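Local coordinates for ThiJ/PfpI family protein (Pseudomonas syringae pv. tomato, PDB 3EWN) that is of unknown function but belongs to the DJ-1/PfpI family, with the class I glutamine amidotransferase-like fold, at residues F89-G93 with V123-I129; E160-V164 with T176-F181. All blocks are in the same frame, centred on the assembly; numbering follows the deposited sequence.

How the contacts relate
From the N terminus, strand 25-29 enters the mixed sheet and strand 87-90, its central strand, lies beside it. Contact 1 closes the next loop: the chain leaves strand 87-90, passes through helices 95-100 and 104-114, and returns on strand 119-123, a beta-alpha-beta crossover, after which it turns into helix 126-132. Contact 2 follows in series, neither nested in contact 1 nor crossing it. It closes the shorter hairpin of strands 163-166 and 169-172 onto helix 177-189, at the sheet's edge. The two meet in the core, where Val123 CG2 lies 3.6 Å from Phe181 CD2 and Phe89 also touches the Phe181 ring, tying the central strands to the helix.

Contact 1: F89-G93 with V123-I129; sequences FAPGG and VCSGSLI
The strand-turn-helix of Val123 to Ile129, which has the form of the nucleophile elbow of DJ-1/PfpI relatives, docks here on the end of strand 87-90 and the Pro91-Gly93 loop after it. Val123 N donates to Ala90 O at 3.1 Å, nearly along the C=O axis and with an N-H...O angle of 155°, a last rung between the two parallel strands. Beyond it the backbone reverses through a type II' turn from Val123 to Gly126. Cys124 takes its second position with a positive phi of 60°, consistent with the elbow that presents the reactive cysteine in relatives. The closest pair of CA atoms belongs to two glycines, Gly92 and Gly126, 4.0 Å apart; the bare CA of Gly126 also sits 3.2 Å from Pro91 O. Ser125 OG, placed between its own N and carbonyl carbon, reaches back over the loop and donates to Gly93 O at 2.6 Å, tilted 27° from the carbonyl plane. That same carbonyl oxygen accepts a hydrogen bond from a glycerol, probably from the crystallisation liquor, which also lies near Cys124 and may mark a pocket. On the hydrophobic side, Val123 CG2 meets the edge of the Phe89 ring in its plane, 3.6 Å from CE1. Helix 36-46 covers this end through Pro42 and Asp38, while Ile129 faces Leu29 of strand 25-29.

Contact 2: E160-V164 with T176-F181; sequences EARVV and TAGLDF
Arg162 lays its guanidinium over the backbone of Ala177, whose CA stands 3.4 Å above the guanidinium plane of Arg162, offset toward its rim. This is where the outer beta-hairpin of strands 163-166 and 169-172 meets the first turn of helix 177-189, which follows it in the chain. Arg162 has CG anti to its own N (chi1 -165°) and runs extended from CG to NE, which carries the charged end alongside the helix; on the way Arg162 CG rests 3.7 Å from Ala177 CB. The edge of the flat group makes the polar bonds. Arg162 NE donates to Asp180 OD2 at 2.7 Å in a salt bridge, with the oxygen only 1° out of the guanidinium plane, although the carboxylate itself is turned 63° from that plane. Arg162 NH2 gives a hydrogen bond to Thr176 OG1 at 3.0 Å, and a water that accepts from NH2 donates in turn to Thr176 O, linking the arginine to Thr176 a second time. The second subunit closes over this cluster: Thr176 OG1 bonds to Ser202 O, Arg162 NH1 to Glu203 O and Asp180 OD2 to Asp207 N, with Ser202, Glu203 and Asp207 all of the second subunit. With one face packed and all three nitrogens bonded, NH1 by the second subunit, the guanidinium is held in rotation. Asp180 OD1 is bonded to Tyr204 OH of the same chain. Such a neighbourhood probably favours the charged form of both partners. Beside the salt bridge, Val163 CG2 packs against the aliphatic side of the helix, 4.1 Å from Asp180 CB and 4.4 Å from Phe181 CB.

Contact 1: F89-G93 with V123-I129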
ATOM      1  N   PHE A  89     -11.976  10.370   4.511  1.00  5.17           N
ATOM      2  CA  PHE A  89     -11.605   9.392   3.490  1.00  6.16           C
ATOM      3  C   PHE A  89     -12.193   8.009   3.721  1.00  6.08           C
ATOM      4  O   PHE A  89     -12.270   7.548   4.855  1.00  6.59           O
ATOM      5  CB  PHE A  89     -10.075   9.275   3.446  1.00  5.88           C
ATOM      6  CG  PHE A  89      -9.571   8.109   2.639  1.00  6.43           C
ATOM      7  CD1 PHE A  89      -9.294   8.249   1.282  1.00  7.38           C
ATOM      8  CD2 PHE A  89      -9.376   6.867   3.236  1.00  7.27           C
ATOM      9  CE1 PHE A  89      -8.825   7.170   0.533  1.00  7.41           C
ATOM     10  CE2 PHE A  89      -8.910   5.781   2.497  1.00  7.37           C
ATOM     11  CZ  PHE A  89      -8.633   5.932   1.143  1.00  9.19           C
ATOM     12  N   ALA A  90     -12.583   7.344   2.633  1.00  5.89           N
ATOM     13  CA  ALA A  90     -13.122   5.990   2.727  1.00  5.87           C
ATOM     14  C   ALA A  90     -12.467   5.067   1.707  1.00  6.21           C
ATOM     15  O   ALA A  90     -12.407   5.389   0.518  1.00  6.72           O
ATOM     16  CB  ALA A  90     -14.628   5.995   2.512  1.00  6.71           C
ATOM     17  N   PRO A  91     -11.947   3.915   2.166  1.00  5.90           N
ATOM     18  CA  PRO A  91     -11.302   2.940   1.282  1.00  6.32           C
ATOM     19  C   PRO A  91     -12.356   1.987   0.733  1.00  6.64           C
ATOM     20  O   PRO A  91     -13.511   2.003   1.180  1.00  6.78           O
ATOM     21  CB  PRO A  91     -10.323   2.232   2.211  1.00  7.47           C
ATOM     22  CG  PRO A  91     -11.107   2.164   3.495  1.00  6.53           C
ATOM     23  CD  PRO A  91     -11.709   3.571   3.581  1.00  6.30           C
ATOM     24  N   GLY A  92     -11.947   1.153  -0.219  1.00  5.65           N
ATOM     25  CA  GLY A  92     -12.855   0.196  -0.827  1.00  6.67           C
ATOM     26  C   GLY A  92     -12.729  -1.246  -0.354  1.00  7.23           C
ATOM     27  O   GLY A  92     -12.166  -1.533   0.703  1.00  8.59           O
ATOM     28  N   GLY A  93     -13.250  -2.148  -1.177  1.00  7.24           N
ATOM     29  CA  GLY A  93     -13.264  -3.571  -0.887  1.00  7.77           C
ATOM     30  C   GLY A  93     -14.484  -4.120  -1.606  1.00  8.23           C
ATOM     31  O   GLY A  93     -14.951  -3.503  -2.562  1.00  9.23           O
ATOM     32  N   VAL A 123     -11.222   6.083  -2.316  1.00  7.07           N
ATOM     33  CA  VAL A 123     -10.462   5.369  -3.326  1.00  6.60           C
ATOM     34  C   VAL A 123     -11.201   4.064  -3.603  1.00  6.71           C
ATOM     35  O   VAL A 123     -11.809   3.484  -2.702  1.00  7.40           O
ATOM     36  CB  VAL A 123      -9.020   5.060  -2.831  1.00  7.97           C
ATOM     37  CG1 VAL A 123      -8.370   3.987  -3.700  1.00  9.13           C
ATOM     38  CG2 VAL A 123      -8.188   6.329  -2.865  1.00  7.55           C
ATOM     39  N   CYS A 124     -11.191   3.624  -4.856  1.00  6.34           N
ATOM     40  CA  CYS A 124     -11.825   2.361  -5.206  1.00  6.83           C
ATOM     41  C   CYS A 124     -13.321   2.358  -4.876  1.00  7.46           C
ATOM     42  O   CYS A 124     -13.991   3.379  -5.014  1.00  7.79           O
ATOM     43  CB  CYS A 124     -11.102   1.233  -4.461  1.00  8.75           C
ATOM     44  SG  CYS A 124     -11.319  -0.421  -5.141  1.00 12.38           S
ATOM     45  N   SER A 125     -13.848   1.222  -4.420  1.00  6.41           N
ATOM     46  CA  SER A 125     -15.275   1.144  -4.109  1.00  6.88           C
ATOM     47  C   SER A 125     -15.672   1.994  -2.907  1.00  6.97           C
ATOM     48  O   SER A 125     -16.833   2.009  -2.505  1.00  7.27           O
ATOM     49  CB  SER A 125     -15.702  -0.310  -3.878  1.00  7.39           C
ATOM     50  OG  SER A 125     -14.970  -0.900  -2.822  1.00  7.92           O
ATOM     51  N   GLY A 126     -14.706   2.700  -2.328  1.00  6.59           N
ATOM     52  CA  GLY A 126     -15.015   3.555  -1.200  1.00  6.95           C
ATOM     53  C   GLY A 126     -16.018   4.626  -1.603  1.00  6.32           C
ATOM     54  O   GLY A 126     -16.724   5.174  -0.762  1.00  5.18           O
ATOM     55  N   SER A 127     -16.089   4.933  -2.894  1.00  5.91           N
ATOM     56  CA  SER A 127     -17.032   5.949  -3.342  1.00  6.04           C
ATOM     57  C   SER A 127     -18.486   5.480  -3.213  1.00  7.63           C
ATOM     58  O   SER A 127     -19.406   6.285  -3.313  1.00  7.55           O
ATOM     59  CB  SER A 127     -16.719   6.389  -4.780  1.00  7.09           C
ATOM     60  OG  SER A 127     -16.376   5.296  -5.611  1.00  7.13           O
ATOM     61  N   LEU A 128     -18.696   4.184  -2.991  1.00  7.49           N
ATOM     62  CA  LEU A 128     -20.058   3.680  -2.807  1.00  7.41           C
ATOM     63  C   LEU A 128     -20.503   4.132  -1.417  1.00  7.06           C
ATOM     64  O   LEU A 128     -21.676   4.414  -1.186  1.00  6.99           O
ATOM     65  CB  LEU A 128     -20.109   2.148  -2.878  1.00  5.96           C
ATOM     66  CG  LEU A 128     -19.768   1.430  -4.187  1.00  6.53           C
ATOM     67  CD1 LEU A 128     -19.913  -0.076  -3.968  1.00  6.84           C
ATOM     68  CD2 LEU A 128     -20.675   1.890  -5.324  1.00  8.75           C
ATOM     69  N   ILE A 129     -19.550   4.196  -0.491  1.00  6.08           N
ATOM     70  CA  ILE A 129     -19.845   4.624   0.867  1.00  6.42           C
ATOM     71  C   ILE A 129     -20.170   6.117   0.859  1.00  6.84           C
ATOM     72  O   ILE A 129     -21.126   6.544   1.506  1.00  7.09           O
ATOM     73  CB  ILE A 129     -18.651   4.338   1.816  1.00  4.51           C
ATOM     74  CG1 ILE A 129     -18.445   2.825   1.945  1.00  5.11           C
ATOM     75  CG2 ILE A 129     -18.903   4.970   3.188  1.00  6.13           C
ATOM     76  CD1 ILE A 129     -17.171   2.426   2.703  1.00  7.17           C
TER

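Contact 2: E160-V164 with T176-F181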
ATOM      1  N   GLU A 160     -15.046   8.217 -15.865  1.00 11.34           N
ATOM      2  CA  GLU A 160     -13.938   7.285 -16.045  1.00 13.14           C
ATOM      3  C   GLU A 160     -12.586   7.978 -16.135  1.00 12.73           C
ATOM      4  O   GLU A 160     -12.133   8.352 -17.215  1.00 13.75           O
ATOM      5  CB  GLU A 160     -14.139   6.411 -17.290  1.00 16.85           C
ATOM      6  CG  GLU A 160     -13.332   5.109 -17.231  1.00 20.23           C
ATOM      7  CD  GLU A 160     -13.373   4.297 -18.516  1.00 24.23           C
ATOM      8  OE1 GLU A 160     -14.376   4.379 -19.256  1.00 22.77           O
ATOM      9  OE2 GLU A 160     -12.402   3.554 -18.776  1.00 25.54           O
ATOM     10  N   ALA A 161     -11.957   8.152 -14.977  1.00 11.73           N
ATOM     11  CA  ALA A 161     -10.640   8.760 -14.856  1.00 11.08           C
ATOM     12  C   ALA A 161     -10.031   8.131 -13.606  1.00 10.93           C
ATOM     13  O   ALA A 161     -10.759   7.701 -12.712  1.00 10.84           O
ATOM     14  CB  ALA A 161     -10.754  10.268 -14.688  1.00 12.08           C
ATOM     15  N   ARG A 162      -8.706   8.068 -13.543  1.00 10.08           N
ATOM     16  CA  ARG A 162      -8.035   7.463 -12.396  1.00 10.30           C
ATOM     17  C   ARG A 162      -8.234   8.294 -11.131  1.00  9.01           C
ATOM     18  O   ARG A 162      -8.349   7.755 -10.027  1.00  8.32           O
ATOM     19  CB  ARG A 162      -6.545   7.303 -12.691  1.00  9.54           C
ATOM     20  CG  ARG A 162      -5.827   6.371 -11.730  1.00  9.84           C
ATOM     21  CD  ARG A 162      -4.453   6.030 -12.267  1.00 10.07           C
ATOM     22  NE  ARG A 162      -3.690   5.141 -11.397  1.00  8.27           N
ATOM     23  CZ  ARG A 162      -3.967   3.855 -11.196  1.00  8.22           C
ATOM     24  NH1 ARG A 162      -5.006   3.284 -11.792  1.00  6.83           N
ATOM     25  NH2 ARG A 162      -3.170   3.124 -10.430  1.00  6.86           N
ATOM     26  N   VAL A 163      -8.261   9.611 -11.303  1.00  7.82           N
ATOM     27  CA  VAL A 163      -8.473  10.536 -10.197  1.00  8.66           C
ATOM     28  C   VAL A 163      -9.449  11.595 -10.685  1.00  8.81           C
ATOM     29  O   VAL A 163      -9.230  12.210 -11.725  1.00 10.43           O
ATOM     30  CB  VAL A 163      -7.164  11.229  -9.758  1.00  8.63           C
ATOM     31  CG1 VAL A 163      -7.455  12.226  -8.644  1.00 10.58           C
ATOM     32  CG2 VAL A 163      -6.155  10.189  -9.288  1.00 10.42           C
ATOM     33  N   VAL A 164     -10.527  11.800  -9.936  1.00  8.41           N
ATOM     34  CA  VAL A 164     -11.539  12.776 -10.319  1.00  8.26           C
ATOM     35  C   VAL A 164     -11.774  13.806  -9.228  1.00  8.69           C
ATOM     36  O   VAL A 164     -11.970  13.454  -8.063  1.00  7.87           O
ATOM     37  CB  VAL A 164     -12.896  12.082 -10.615  1.00  7.40           C
ATOM     38  CG1 VAL A 164     -13.962  13.128 -10.938  1.00  9.52           C
ATOM     39  CG2 VAL A 164     -12.743  11.104 -11.764  1.00  8.81           C
ATOM     40  N   THR A 176      -4.789   0.479  -6.556  1.00  7.46           N
ATOM     41  CA  THR A 176      -3.540   1.227  -6.683  1.00  7.40           C
ATOM     42  C   THR A 176      -3.674   2.696  -7.057  1.00  8.16           C
ATOM     43  O   THR A 176      -2.733   3.470  -6.877  1.00  8.55           O
ATOM     44  CB  THR A 176      -2.579   0.538  -7.673  1.00  8.50           C
ATOM     45  OG1 THR A 176      -3.192   0.458  -8.963  1.00  9.04           O
ATOM     46  CG2 THR A 176      -2.244  -0.870  -7.190  1.00  8.75           C
ATOM     47  N   ALA A 177      -4.836   3.091  -7.570  1.00  7.22           N
ATOM     48  CA  ALA A 177      -5.061   4.489  -7.929  1.00  7.98           C
ATOM     49  C   ALA A 177      -4.891   5.383  -6.696  1.00  7.18           C
ATOM     50  O   ALA A 177      -4.664   6.590  -6.810  1.00  6.98           O
ATOM     51  CB  ALA A 177      -6.467   4.658  -8.510  1.00  7.60           C
ATOM     52  N   GLY A 178      -5.009   4.783  -5.517  1.00  7.32           N
ATOM     53  CA  GLY A 178      -4.872   5.535  -4.279  1.00  6.62           C
ATOM     54  C   GLY A 178      -3.563   6.293  -4.162  1.00  8.03           C
ATOM     55  O   GLY A 178      -3.502   7.339  -3.518  1.00  7.70           O
ATOM     56  N   LEU A 179      -2.507   5.765  -4.772  1.00  7.19           N
ATOM     57  CA  LEU A 179      -1.210   6.433  -4.726  1.00  7.01           C
ATOM     58  C   LEU A 179      -1.226   7.741  -5.509  1.00  7.07           C
ATOM     59  O   LEU A 179      -0.681   8.750  -5.059  1.00  7.44           O
ATOM     60  CB  LEU A 179      -0.126   5.518  -5.288  1.00  6.45           C
ATOM     61  CG  LEU A 179       0.287   4.353  -4.397  1.00  7.14           C
ATOM     62  CD1 LEU A 179       1.180   3.399  -5.181  1.00  8.39           C
ATOM     63  CD2 LEU A 179       1.012   4.891  -3.164  1.00  8.58           C
ATOM     64  N   ASP A 180      -1.846   7.725  -6.685  1.00  7.82           N
ATOM     65  CA  ASP A 180      -1.916   8.934  -7.498  1.00  6.45           C
ATOM     66  C   ASP A 180      -2.842   9.942  -6.833  1.00  9.00           C
ATOM     67  O   ASP A 180      -2.589  11.148  -6.839  1.00  7.58           O
ATOM     68  CB  ASP A 180      -2.382   8.585  -8.915  1.00  7.70           C
ATOM     69  CG  ASP A 180      -1.367   7.725  -9.648  1.00  7.93           C
ATOM     70  OD1 ASP A 180      -0.162   7.937  -9.415  1.00  7.34           O
ATOM     71  OD2 ASP A 180      -1.760   6.851 -10.446  1.00  7.42           O
ATOM     72  N   PHE A 181      -3.915   9.432  -6.249  1.00  8.47           N
ATOM     73  CA  PHE A 181      -4.860  10.263  -5.527  1.00  8.88           C
ATOM     74  C   PHE A 181      -4.111  10.920  -4.362  1.00  9.07           C
ATOM     75  O   PHE A 181      -4.215  12.128  -4.135  1.00  8.53           O
ATOM     76  CB  PHE A 181      -5.991   9.380  -4.996  1.00  8.32           C
ATOM     77  CG  PHE A 181      -6.681   9.935  -3.785  1.00  9.30           C
ATOM     78  CD1 PHE A 181      -7.605  10.962  -3.903  1.00 10.09           C
ATOM     79  CD2 PHE A 181      -6.386   9.438  -2.523  1.00  9.15           C
ATOM     80  CE1 PHE A 181      -8.230  11.491  -2.773  1.00 10.19           C
ATOM     81  CE2 PHE A 181      -7.001   9.956  -1.389  1.00  9.11           C
ATOM     82  CZ  PHE A 181      -7.925  10.985  -1.514  1.00  8.81           C
TER
HETATM   83  O   HOH W   1      -0.806   3.677  -8.925  1.00 10.06           O